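Local coordinates for protein EST1E (Clostridium proteoclasticum, PDB 2WTN) that probably hydrolyses ester bonds of feruloylated substrates as a serine esterase of the alpha/beta-hydrolase clan, and is seen here holding ferulic acid, at residues I31-F36 with A62-H67. Residues are numbered along the deposited sequence; the frame is centred on the assembly and turned at random.
With FER (3-(4-hydroxy-3-methoxyphenyl)-2-propenoic acid), chain H.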
ATOM      1  N   ILE B  31       9.740   4.476  17.763  1.00 26.57           N
ATOM      2  CA  ILE B  31       9.961   3.433  16.686  1.00 25.95           C
ATOM      3  C   ILE B  31      10.935   4.107  15.767  1.00 24.95           C
ATOM      4  O   ILE B  31      10.877   5.348  15.584  1.00 25.95           O
ATOM      5  CB  ILE B  31       8.640   3.015  15.990  1.00 25.28           C
ATOM      6  CG1 ILE B  31       7.730   2.309  17.003  1.00 25.59           C
ATOM      7  CG2 ILE B  31       8.872   2.199  14.727  1.00 25.15           C
ATOM      8  CD1 ILE B  31       6.238   2.221  16.624  1.00 26.65           C
ATOM      9  N   ILE B  32      11.909   3.347  15.338  1.00 24.24           N
ATOM     10  CA  ILE B  32      13.019   3.830  14.493  1.00 25.20           C
ATOM     11  C   ILE B  32      13.142   2.874  13.283  1.00 24.96           C
ATOM     12  O   ILE B  32      13.296   1.681  13.452  1.00 24.30           O
ATOM     13  CB  ILE B  32      14.358   3.892  15.277  1.00 25.01           C
ATOM     14  CG1 ILE B  32      14.284   4.802  16.497  1.00 27.25           C
ATOM     15  CG2 ILE B  32      15.466   4.469  14.425  1.00 26.82           C
ATOM     16  CD1 ILE B  32      15.521   4.821  17.287  1.00 27.32           C
ATOM     17  N   ILE B  33      12.995   3.440  12.078  1.00 25.57           N
ATOM     18  CA  ILE B  33      13.020   2.763  10.822  1.00 24.41           C
ATOM     19  C   ILE B  33      14.256   3.238   9.970  1.00 25.75           C
ATOM     20  O   ILE B  33      14.470   4.476   9.706  1.00 26.19           O
ATOM     21  CB  ILE B  33      11.692   2.985  10.031  1.00 25.08           C
ATOM     22  CG1 ILE B  33      10.444   2.752  10.915  1.00 25.71           C
ATOM     23  CG2 ILE B  33      11.666   2.176   8.745  1.00 25.28           C
ATOM     24  CD1 ILE B  33      10.179   1.325  11.445  1.00 25.89           C
ATOM     25  N   HIS B  34      15.083   2.245   9.594  1.00 23.43           N
ATOM     26  CA  HIS B  34      16.294   2.435   8.756  1.00 23.83           C
ATOM     27  C   HIS B  34      15.835   2.716   7.269  1.00 23.43           C
ATOM     28  O   HIS B  34      14.618   2.730   6.936  1.00 25.27           O
ATOM     29  CB  HIS B  34      17.158   1.125   8.805  1.00 22.22           C
ATOM     30  CG  HIS B  34      16.415  -0.051   8.229  1.00 21.07           C
ATOM     31  ND1 HIS B  34      16.322  -0.262   6.875  1.00 18.87           N
ATOM     32  CD2 HIS B  34      15.667  -1.021   8.804  1.00 21.37           C
ATOM     33  CE1 HIS B  34      15.530  -1.300   6.640  1.00 21.13           C
ATOM     34  NE2 HIS B  34      15.125  -1.788   7.791  1.00 21.08           N
ATOM     35  N   GLY B  35      16.818   2.985   6.409  1.00 23.47           N
ATOM     36  CA  GLY B  35      16.610   3.274   5.006  1.00 24.36           C
ATOM     37  C   GLY B  35      16.920   2.154   4.055  1.00 23.96           C
ATOM     38  O   GLY B  35      17.095   1.008   4.463  1.00 23.68           O
ATOM     39  N   PHE B  36      16.898   2.502   2.769  1.00 24.26           N
ATOM     40  CA  PHE B  36      16.979   1.578   1.613  1.00 24.00           C
ATOM     41  C   PHE B  36      18.390   0.967   1.630  1.00 25.33           C
ATOM     42  O   PHE B  36      19.381   1.689   1.624  1.00 26.51           O
ATOM     43  CB  PHE B  36      16.688   2.438   0.348  1.00 23.06           C
ATOM     44  CG  PHE B  36      16.804   1.764  -0.973  1.00 22.18           C
ATOM     45  CD1 PHE B  36      15.665   1.186  -1.579  1.00 23.88           C
ATOM     46  CD2 PHE B  36      18.035   1.792  -1.688  1.00 22.56           C
ATOM     47  CE1 PHE B  36      15.750   0.652  -2.912  1.00 20.94           C
ATOM     48  CE2 PHE B  36      18.185   1.224  -2.961  1.00 21.60           C
ATOM     49  CZ  PHE B  36      17.041   0.645  -3.588  1.00 21.72           C
ATOM     50  N   ALA B  62      13.301  -1.435  14.120  1.00 24.57           N
ATOM     51  CA  ALA B  62      12.802  -2.567  13.359  1.00 25.36           C
ATOM     52  C   ALA B  62      13.376  -2.675  11.965  1.00 25.50           C
ATOM     53  O   ALA B  62      13.426  -1.690  11.233  1.00 26.68           O
ATOM     54  CB  ALA B  62      11.252  -2.544  13.286  1.00 25.04           C
ATOM     55  N   ASP B  63      13.826  -3.889  11.607  1.00 25.45           N
ATOM     56  CA  ASP B  63      14.209  -4.217  10.260  1.00 24.54           C
ATOM     57  C   ASP B  63      12.953  -4.464   9.381  1.00 23.38           C
ATOM     58  O   ASP B  63      12.141  -5.340   9.660  1.00 21.53           O
ATOM     59  CB  ASP B  63      15.112  -5.425  10.202  1.00 24.37           C
ATOM     60  CG  ASP B  63      16.487  -5.185  10.813  1.00 24.97           C
ATOM     61  OD1 ASP B  63      16.970  -4.035  10.972  1.00 27.75           O
ATOM     62  OD2 ASP B  63      17.158  -6.207  11.080  1.00 26.38           O
ATOM     63  N   MET B  64      12.870  -3.717   8.263  1.00 23.86           N
ATOM     64  CA  MET B  64      11.753  -3.798   7.315  1.00 23.04           C
ATOM     65  C   MET B  64      11.973  -4.972   6.344  1.00 23.91           C
ATOM     66  O   MET B  64      13.101  -5.511   6.246  1.00 23.26           O
ATOM     67  CB  MET B  64      11.632  -2.510   6.535  1.00 23.68           C
ATOM     68  CG  MET B  64      11.471  -1.233   7.362  1.00 21.04           C
ATOM     69  SD  MET B  64       9.830  -1.177   8.108  1.00 20.45           S
ATOM     70  CE  MET B  64       9.984  -2.063   9.708  1.00 26.00           C
ATOM     71  N   TYR B  65      10.911  -5.310   5.616  1.00 22.49           N
ATOM     72  CA  TYR B  65      10.902  -6.392   4.641  1.00 22.70           C
ATOM     73  C   TYR B  65      12.149  -6.272   3.777  1.00 22.54           C
ATOM     74  O   TYR B  65      12.537  -5.148   3.318  1.00 19.19           O
ATOM     75  CB  TYR B  65       9.671  -6.302   3.754  1.00 23.32           C
ATOM     76  CG  TYR B  65       9.500  -7.387   2.721  1.00 22.21           C
ATOM     77  CD1 TYR B  65       8.505  -8.307   2.844  1.00 27.22           C
ATOM     78  CD2 TYR B  65      10.307  -7.470   1.630  1.00 23.05           C
ATOM     79  CE1 TYR B  65       8.322  -9.305   1.906  1.00 26.72           C
ATOM     80  CE2 TYR B  65      10.191  -8.495   0.728  1.00 22.48           C
ATOM     81  CZ  TYR B  65       9.182  -9.384   0.856  1.00 23.47           C
ATOM     82  OH  TYR B  65       9.028 -10.354  -0.061  1.00 25.45           O
ATOM     83  N   GLY B  66      12.802  -7.435   3.589  1.00 22.06           N
ATOM     84  CA  GLY B  66      13.975  -7.562   2.782  1.00 21.33           C
ATOM     85  C   GLY B  66      15.204  -6.891   3.258  1.00 21.89           C
ATOM     86  O   GLY B  66      16.135  -6.684   2.450  1.00 23.74           O
ATOM     87  N   HIS B  67      15.238  -6.495   4.533  1.00 22.85           N
ATOM     88  CA  HIS B  67      16.329  -5.717   5.091  1.00 23.49           C
ATOM     89  C   HIS B  67      16.804  -6.313   6.436  1.00 25.01           C
ATOM     90  O   HIS B  67      16.009  -6.936   7.148  1.00 25.22           O
ATOM     91  CB  HIS B  67      15.926  -4.258   5.316  1.00 23.81           C
ATOM     92  CG  HIS B  67      15.893  -3.445   4.047  1.00 23.98           C
ATOM     93  ND1 HIS B  67      15.020  -3.714   3.015  1.00 22.61           N
ATOM     94  CD2 HIS B  67      16.670  -2.421   3.616  1.00 25.91           C
ATOM     95  CE1 HIS B  67      15.264  -2.896   2.007  1.00 22.07           C
ATOM     96  NE2 HIS B  67      16.256  -2.099   2.345  1.00 24.91           N
TER
HETATM   97  C4  FER H1249      16.995   6.914  -4.751  1.00 42.83           C
HETATM   98  C5  FER H1249      17.555   7.752  -3.787  1.00 43.66           C
HETATM   99  C6  FER H1249      17.513   7.401  -2.437  1.00 43.41           C
HETATM  100  C3  FER H1249      16.382   5.717  -4.346  1.00 43.72           C
HETATM  101  C2  FER H1249      16.328   5.372  -2.973  1.00 43.32           C
HETATM  102  C1  FER H1249      16.900   6.212  -2.021  1.00 41.62           C
HETATM  103  C10 FER H1249      15.059   3.855  -4.634  1.00 42.85           C
HETATM  104  C7  FER H1249      16.811   5.868  -0.687  1.00 40.87           C
HETATM  105  C8  FER H1249      17.947   5.912   0.093  1.00 45.76           C
HETATM  106  C9  FER H1249      17.963   5.549   1.477  1.00 44.87           C
HETATM  107  O1  FER H1249      16.903   5.188   2.056  1.00 34.02           O
HETATM  108  O2  FER H1249      19.092   5.590   2.047  1.00 44.31           O
HETATM  109  O4  FER H1249      17.047   7.272  -6.070  1.00 40.73           O
HETATM  110  O3  FER H1249      15.849   4.872  -5.291  1.00 41.98           O
HETATM  111  O   HOH W   1      15.840   0.624  12.247  1.00 25.66           O
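His34 reaches across to the backbone of Met64, whose N donates to His34 NE2 over 3.0 Å with an N-H...N angle of 177°. The donor lies 12° out of the imidazole plane, so the bond meets the ring at its edge. At the other nitrogen, His34 ND1 donates to Gly35 O (2.8 Å), and the two bonds together fix the rotation of the ring. His34 CE1 also packs against His67 CB (3.3 Å), although the two imidazoles, near parallel, are slid apart and barely overlap. His67 is itself oriented at both nitrogens: ND1 donates to Tyr65 O (2.9 Å) and NE2 accepts from Thr37 N. Beside the two histidines, Ile33 CG2 meets Met64 CG at 3.7 Å, the side chains crossing at about a right angle. Further back, Ala62 N donates to Ile32 O (3.2 Å), joining the ends of parallel strands 27-33 and 58-62. Just beyond the tied His34 and Gly35, Phe36 N donates to O1 of ferulic acid, at 2.8 Å and 171°; Gln109 N binds the ligand as well, consistent with the oxyanion-hole region of an alpha/beta-hydrolase fold, where the His-Gly segment follows a central strand.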